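Local coordinates for protein listeriolysin O (Listeria monocytogenes, PDB 4CDB) that binds cholesterol-containing host membranes and, after a major conformational change, inserts into them and assembles an oligomeric, cytolytic pore, at residues V210-V222 against K334-A348. Sequence-based numbering, arbitrary orientation.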
loop_
_atom_site.group_PDB
_atom_site.type_symbol
_atom_site.label_atom_id
_atom_site.label_comp_id
_atom_site.label_asym_id
_atom_site.label_seq_id
_atom_site.Cartn_x
_atom_site.Cartn_y
_atom_site.Cartn_z
ATOM N N VAL A 210 1.987 -2.885 0.750
ATOM C CA VAL A 210 0.796 -3.626 0.351
ATOM C C VAL A 210 0.249 -3.066 -0.956
ATOM O O VAL A 210 0.070 -1.854 -1.098
ATOM C CB VAL A 210 -0.282 -3.582 1.445
ATOM C CG1 VAL A 210 -1.566 -4.237 0.959
ATOM C CG2 VAL A 210 0.223 -4.276 2.693
ATOM N N ILE A 211 -0.004 -3.955 -1.912
ATOM C CA ILE A 211 -0.467 -3.556 -3.233
ATOM C C ILE A 211 -1.796 -4.224 -3.588
ATOM O O ILE A 211 -1.973 -5.424 -3.373
ATOM C CB ILE A 211 0.578 -3.909 -4.315
ATOM C CG1 ILE A 211 1.906 -3.208 -4.028
ATOM C CG2 ILE A 211 0.071 -3.545 -5.700
ATOM C CD1 ILE A 211 2.992 -3.544 -5.022
ATOM N N SER A 212 -2.727 -3.437 -4.120
ATOM C CA SER A 212 -3.981 -3.966 -4.643
ATOM C C SER A 212 -4.009 -3.777 -6.160
ATOM O O SER A 212 -3.999 -2.647 -6.651
ATOM C CB SER A 212 -5.172 -3.258 -3.995
ATOM O OG SER A 212 -6.398 -3.839 -4.400
ATOM N N PHE A 213 -4.037 -4.881 -6.899
ATOM C CA PHE A 213 -3.990 -4.828 -8.358
ATOM C C PHE A 213 -5.267 -5.412 -8.970
ATOM O O PHE A 213 -5.462 -6.628 -8.986
ATOM C CB PHE A 213 -2.750 -5.569 -8.871
ATOM C CG PHE A 213 -2.541 -5.461 -10.358
ATOM C CD1 PHE A 213 -2.161 -4.258 -10.934
ATOM C CD2 PHE A 213 -2.704 -6.568 -11.176
ATOM C CE1 PHE A 213 -1.961 -4.158 -12.304
ATOM C CE2 PHE A 213 -2.504 -6.476 -12.546
ATOM C CZ PHE A 213 -2.133 -5.270 -13.110
ATOM N N LYS A 214 -6.138 -4.538 -9.466
ATOM C CA LYS A 214 -7.395 -4.976 -10.063
ATOM C C LYS A 214 -7.346 -4.958 -11.585
ATOM O O LYS A 214 -6.956 -3.960 -12.194
ATOM C CB LYS A 214 -8.567 -4.112 -9.581
ATOM C CG LYS A 214 -8.936 -4.274 -8.113
ATOM C CD LYS A 214 -10.255 -3.569 -7.805
ATOM C CE LYS A 214 -10.644 -3.706 -6.340
ATOM N NZ LYS A 214 -9.697 -2.988 -5.442
ATOM N N GLN A 215 -7.747 -6.072 -12.187
ATOM C CA GLN A 215 -7.948 -6.145 -13.627
ATOM C C GLN A 215 -9.436 -6.335 -13.917
ATOM O O GLN A 215 -9.974 -7.436 -13.788
ATOM C CB GLN A 215 -7.115 -7.278 -14.232
ATOM C CG GLN A 215 -5.614 -7.016 -14.198
ATOM C CD GLN A 215 -4.791 -8.268 -14.421
ATOM O OE1 GLN A 215 -5.161 -9.354 -13.980
ATOM N NE2 GLN A 215 -3.665 -8.121 -15.114
ATOM N N ILE A 216 -10.100 -5.245 -14.290
ATOM C CA ILE A 216 -11.541 -5.264 -14.507
ATOM C C ILE A 216 -11.872 -5.551 -15.969
ATOM O O ILE A 216 -11.499 -4.790 -16.861
ATOM C CB ILE A 216 -12.184 -3.927 -14.089
ATOM C CG1 ILE A 216 -11.785 -3.575 -12.655
ATOM C CG2 ILE A 216 -13.700 -3.986 -14.245
ATOM C CD1 ILE A 216 -12.151 -2.163 -12.242
ATOM N N TYR A 217 -12.581 -6.651 -16.205
ATOM C CA TYR A 217 -12.926 -7.069 -17.558
ATOM C C TYR A 217 -14.182 -6.363 -18.060
ATOM O O TYR A 217 -14.287 -6.028 -19.242
ATOM C CB TYR A 217 -13.116 -8.585 -17.611
ATOM C CG TYR A 217 -11.895 -9.365 -17.183
ATOM C CD1 TYR A 217 -10.617 -8.879 -17.424
ATOM C CD2 TYR A 217 -12.019 -10.587 -16.531
ATOM C CE1 TYR A 217 -9.497 -9.588 -17.034
ATOM C CE2 TYR A 217 -10.903 -11.303 -16.137
ATOM C CZ TYR A 217 -9.645 -10.799 -16.391
ATOM O OH TYR A 217 -8.532 -11.507 -15.999
ATOM N N TYR A 218 -15.133 -6.144 -17.157
ATOM C CA TYR A 218 -16.372 -5.458 -17.505
ATOM C C TYR A 218 -17.131 -4.981 -16.272
ATOM O O TYR A 218 -16.923 -5.484 -15.164
ATOM C CB TYR A 218 -17.272 -6.354 -18.365
ATOM C CG TYR A 218 -17.601 -7.694 -17.743
ATOM C CD1 TYR A 218 -18.721 -7.853 -16.938
ATOM C CD2 TYR A 218 -16.797 -8.803 -17.970
ATOM C CE1 TYR A 218 -19.028 -9.075 -16.371
ATOM C CE2 TYR A 218 -17.095 -10.030 -17.408
ATOM C CZ TYR A 218 -18.211 -10.161 -16.610
ATOM O OH TYR A 218 -18.509 -11.381 -16.050
ATOM N N ASN A 219 -18.002 -3.999 -16.480
ATOM C CA ASN A 219 -18.903 -3.522 -15.442
ATOM C C ASN A 219 -20.352 -3.732 -15.852
ATOM O O ASN A 219 -20.723 -3.496 -17.004
ATOM C CB ASN A 219 -18.659 -2.039 -15.153
ATOM C CG ASN A 219 -17.288 -1.776 -14.574
ATOM O OD1 ASN A 219 -17.115 -1.728 -13.356
ATOM N ND2 ASN A 219 -16.300 -1.605 -15.444
ATOM N N VAL A 220 -21.165 -4.186 -14.905
ATOM C CA VAL A 220 -22.599 -4.283 -15.119
ATOM C C VAL A 220 -23.317 -3.284 -14.219
ATOM O O VAL A 220 -23.177 -3.326 -12.992
ATOM C CB VAL A 220 -23.126 -5.707 -14.849
ATOM C CG1 VAL A 220 -24.647 -5.739 -14.942
ATOM C CG2 VAL A 220 -22.502 -6.700 -15.828
ATOM N N ASN A 221 -24.072 -2.377 -14.834
ATOM C CA ASN A 221 -24.804 -1.362 -14.083
ATOM C C ASN A 221 -26.326 -1.498 -14.206
ATOM O O ASN A 221 -26.830 -2.221 -15.070
ATOM C CB ASN A 221 -24.348 0.043 -14.484
ATOM C CG ASN A 221 -24.653 0.363 -15.931
ATOM O OD1 ASN A 221 -24.884 -0.534 -16.740
ATOM N ND2 ASN A 221 -24.652 1.647 -16.267
ATOM N N VAL A 222 -27.046 -0.798 -13.332
ATOM C CA VAL A 222 -28.500 -0.890 -13.261
ATOM C C VAL A 222 -29.130 0.463 -13.578
ATOM O O VAL A 222 -28.538 1.505 -13.303
ATOM C CB VAL A 222 -28.949 -1.328 -11.849
ATOM C CG1 VAL A 222 -30.424 -1.673 -11.830
ATOM C CG2 VAL A 222 -28.141 -2.521 -11.395
ATOM N N LYS A 334 -0.097 -12.214 -16.381
ATOM C CA LYS A 334 -1.310 -12.955 -16.724
ATOM C C LYS A 334 -2.595 -12.217 -16.337
ATOM O O LYS A 334 -2.653 -11.551 -15.303
ATOM C CB LYS A 334 -1.277 -14.340 -16.063
ATOM C CG LYS A 334 -2.503 -15.210 -16.317
ATOM C CD LYS A 334 -2.381 -16.564 -15.624
ATOM C CE LYS A 334 -2.309 -16.423 -14.108
ATOM N NZ LYS A 334 -3.582 -15.916 -13.522
ATOM N N GLY A 335 -3.619 -12.331 -17.177
ATOM C CA GLY A 335 -4.929 -11.801 -16.851
ATOM C C GLY A 335 -5.198 -10.400 -17.364
ATOM O O GLY A 335 -6.243 -9.820 -17.073
ATOM N N ALA A 336 -4.260 -9.856 -18.134
ATOM C CA ALA A 336 -4.405 -8.508 -18.676
ATOM C C ALA A 336 -5.505 -8.436 -19.730
ATOM O O ALA A 336 -6.043 -7.363 -20.005
ATOM C CB ALA A 336 -3.086 -8.025 -19.254
ATOM N N THR A 337 -5.830 -9.582 -20.319
ATOM C CA THR A 337 -6.869 -9.653 -21.343
ATOM C C THR A 337 -7.975 -10.649 -20.979
ATOM O O THR A 337 -7.709 -11.814 -20.685
ATOM C CB THR A 337 -6.274 -10.002 -22.726
ATOM O OG1 THR A 337 -5.471 -8.909 -23.190
ATOM C CG2 THR A 337 -7.378 -10.271 -23.735
ATOM N N PHE A 338 -9.215 -10.171 -21.000
ATOM C CA PHE A 338 -10.380 -10.994 -20.694
ATOM C C PHE A 338 -10.598 -12.102 -21.724
ATOM O O PHE A 338 -10.466 -11.879 -22.928
ATOM C CB PHE A 338 -11.625 -10.106 -20.600
ATOM C CG PHE A 338 -12.925 -10.864 -20.582
ATOM C CD1 PHE A 338 -13.246 -11.707 -19.528
ATOM C CD2 PHE A 338 -13.842 -10.707 -21.609
ATOM C CE1 PHE A 338 -14.449 -12.393 -19.512
ATOM C CE2 PHE A 338 -15.047 -11.389 -21.598
ATOM C CZ PHE A 338 -15.349 -12.233 -20.547
ATOM N N ASN A 339 -10.923 -13.298 -21.241
ATOM C CA ASN A 339 -11.289 -14.402 -22.123
ATOM C C ASN A 339 -12.382 -15.284 -21.520
ATOM O O ASN A 339 -12.680 -15.189 -20.329
ATOM C CB ASN A 339 -10.060 -15.233 -22.507
ATOM C CG ASN A 339 -9.725 -16.295 -21.480
ATOM O OD1 ASN A 339 -10.253 -17.407 -21.526
ATOM N ND2 ASN A 339 -8.836 -15.962 -20.551
ATOM N N ARG A 340 -12.966 -16.143 -22.352
ATOM C CA ARG A 340 -14.131 -16.945 -21.976
ATOM C C ARG A 340 -13.889 -17.863 -20.777
ATOM O O ARG A 340 -14.777 -18.055 -19.945
ATOM C CB ARG A 340 -14.607 -17.776 -23.171
ATOM C CG ARG A 340 -16.003 -18.367 -23.012
ATOM C CD ARG A 340 -16.324 -19.328 -24.150
ATOM N NE ARG A 340 -17.749 -19.636 -24.231
ATOM C CZ ARG A 340 -18.553 -19.208 -25.200
ATOM N NH1 ARG A 340 -18.072 -18.456 -26.182
ATOM N NH2 ARG A 340 -19.838 -19.538 -25.192
ATOM N N GLU A 341 -12.690 -18.431 -20.698
ATOM C CA GLU A 341 -12.356 -19.377 -19.635
ATOM C C GLU A 341 -12.278 -18.714 -18.260
ATOM O O GLU A 341 -12.710 -19.290 -17.262
ATOM C CB GLU A 341 -11.046 -20.103 -19.953
ATOM C CG GLU A 341 -11.194 -21.266 -20.926
ATOM C CD GLU A 341 -11.793 -20.856 -22.260
ATOM O OE1 GLU A 341 -11.319 -19.862 -22.849
ATOM O OE2 GLU A 341 -12.739 -21.532 -22.718
ATOM N N THR A 342 -11.721 -17.509 -18.215
ATOM C CA THR A 342 -11.655 -16.743 -16.975
ATOM C C THR A 342 -12.561 -15.516 -17.056
ATOM O O THR A 342 -12.135 -14.448 -17.498
ATOM C CB THR A 342 -10.211 -16.311 -16.650
ATOM O OG1 THR A 342 -9.731 -15.423 -17.666
ATOM C CG2 THR A 342 -9.300 -17.527 -16.577
ATOM N N PRO A 343 -13.823 -15.669 -16.621
ATOM C CA PRO A 343 -14.845 -14.627 -16.765
ATOM C C PRO A 343 -14.742 -13.529 -15.714
ATOM O O PRO A 343 -15.283 -12.441 -15.920
ATOM C CB PRO A 343 -16.167 -15.394 -16.592
ATOM C CG PRO A 343 -15.788 -16.839 -16.305
ATOM C CD PRO A 343 -14.348 -16.847 -15.917
ATOM N N GLY A 344 -14.069 -13.810 -14.604
ATOM C CA GLY A 344 -13.898 -12.825 -13.552
ATOM C C GLY A 344 -14.954 -12.909 -12.467
ATOM O O GLY A 344 -16.051 -13.425 -12.686
ATOM N N VAL A 345 -14.617 -12.392 -11.291
ATOM C CA VAL A 345 -15.520 -12.406 -10.150
ATOM C C VAL A 345 -15.765 -10.968 -9.710
ATOM O O VAL A 345 -15.000 -10.076 -10.079
ATOM C CB VAL A 345 -14.915 -13.212 -8.979
ATOM C CG1 VAL A 345 -14.633 -14.643 -9.409
ATOM C CG2 VAL A 345 -13.645 -12.543 -8.470
ATOM N N PRO A 346 -16.840 -10.729 -8.937
ATOM C CA PRO A 346 -17.032 -9.378 -8.392
ATOM C C PRO A 346 -15.857 -8.966 -7.503
ATOM O O PRO A 346 -15.467 -9.715 -6.601
ATOM C CB PRO A 346 -18.310 -9.516 -7.557
ATOM C CG PRO A 346 -19.044 -10.666 -8.181
ATOM C CD PRO A 346 -17.969 -11.621 -8.610
ATOM N N ILE A 347 -15.293 -7.792 -7.765
ATOM C CA ILE A 347 -14.139 -7.320 -7.008
ATOM C C ILE A 347 -14.324 -5.895 -6.492
ATOM O O ILE A 347 -13.563 -5.428 -5.643
ATOM C CB ILE A 347 -12.840 -7.411 -7.840
ATOM C CG1 ILE A 347 -13.022 -6.737 -9.201
ATOM C CG2 ILE A 347 -12.422 -8.864 -8.019
ATOM C CD1 ILE A 347 -11.809 -6.864 -10.109
ATOM N N ALA A 348 -15.337 -5.209 -7.011
ATOM C CA ALA A 348 -15.666 -3.856 -6.574
ATOM C C ALA A 348 -17.078 -3.496 -7.009
ATOM O O ALA A 348 -17.588 -4.040 -7.987
ATOM C CB ALA A 348 -14.674 -2.858 -7.142
HETATM O O HOH W 1 -8.362 -13.851 -15.361
#
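A classic beta bulge, where Y217 and Y218 together stand opposite the single residue Y260 of strand 252-260, turns two neighbouring tyrosines of the long bent strand 207-222 onto the loop that leads into strand 345-353. Both strands belong to the large antiparallel sheet of this cholesterol-dependent cytolysin. Y217 makes the largest contribution to the contact, walled in by G335, F338 and the loop backbone at T342-G344. F338 reaches over one face of its ring, CB 3.5 Å from Y217 CG, and the two rings meet obliquely with planes at 37°, F338 CD1 coming to 3.4 Å from Y217 CD2. Y218 approaches F338 differently: it turns an edge toward the F338 face (planes at 70°, centroids 5.7 Å apart). Its chi1 of 56° sets CG between the backbone N and carbonyl carbon; with the bulge, this brings both tyrosine rings to the one phenylalanine.

At the far end of Y217, OH sits 3.0 Å from G335 O, which lies near the ring plane; a water modelled between Y217 OH and T342 OG1 lies too close to the hydroxyl for a bridge to be trusted. Next to it the extended Q215 side chain runs alongside the G335 backbone, but its OE1 is taken by R262. Farther along, I347 CD1 packs 4.2 Å from I216 CG1, and K214 CE passes 3.5 Å from I347 O on the way to its NZ partners, Q78 and Q263.

Across this contact, then, F338 meets both bulge tyrosines, and the Y217 hydroxyl, at the end of a buried ring, lies within reach of a loop carbonyl.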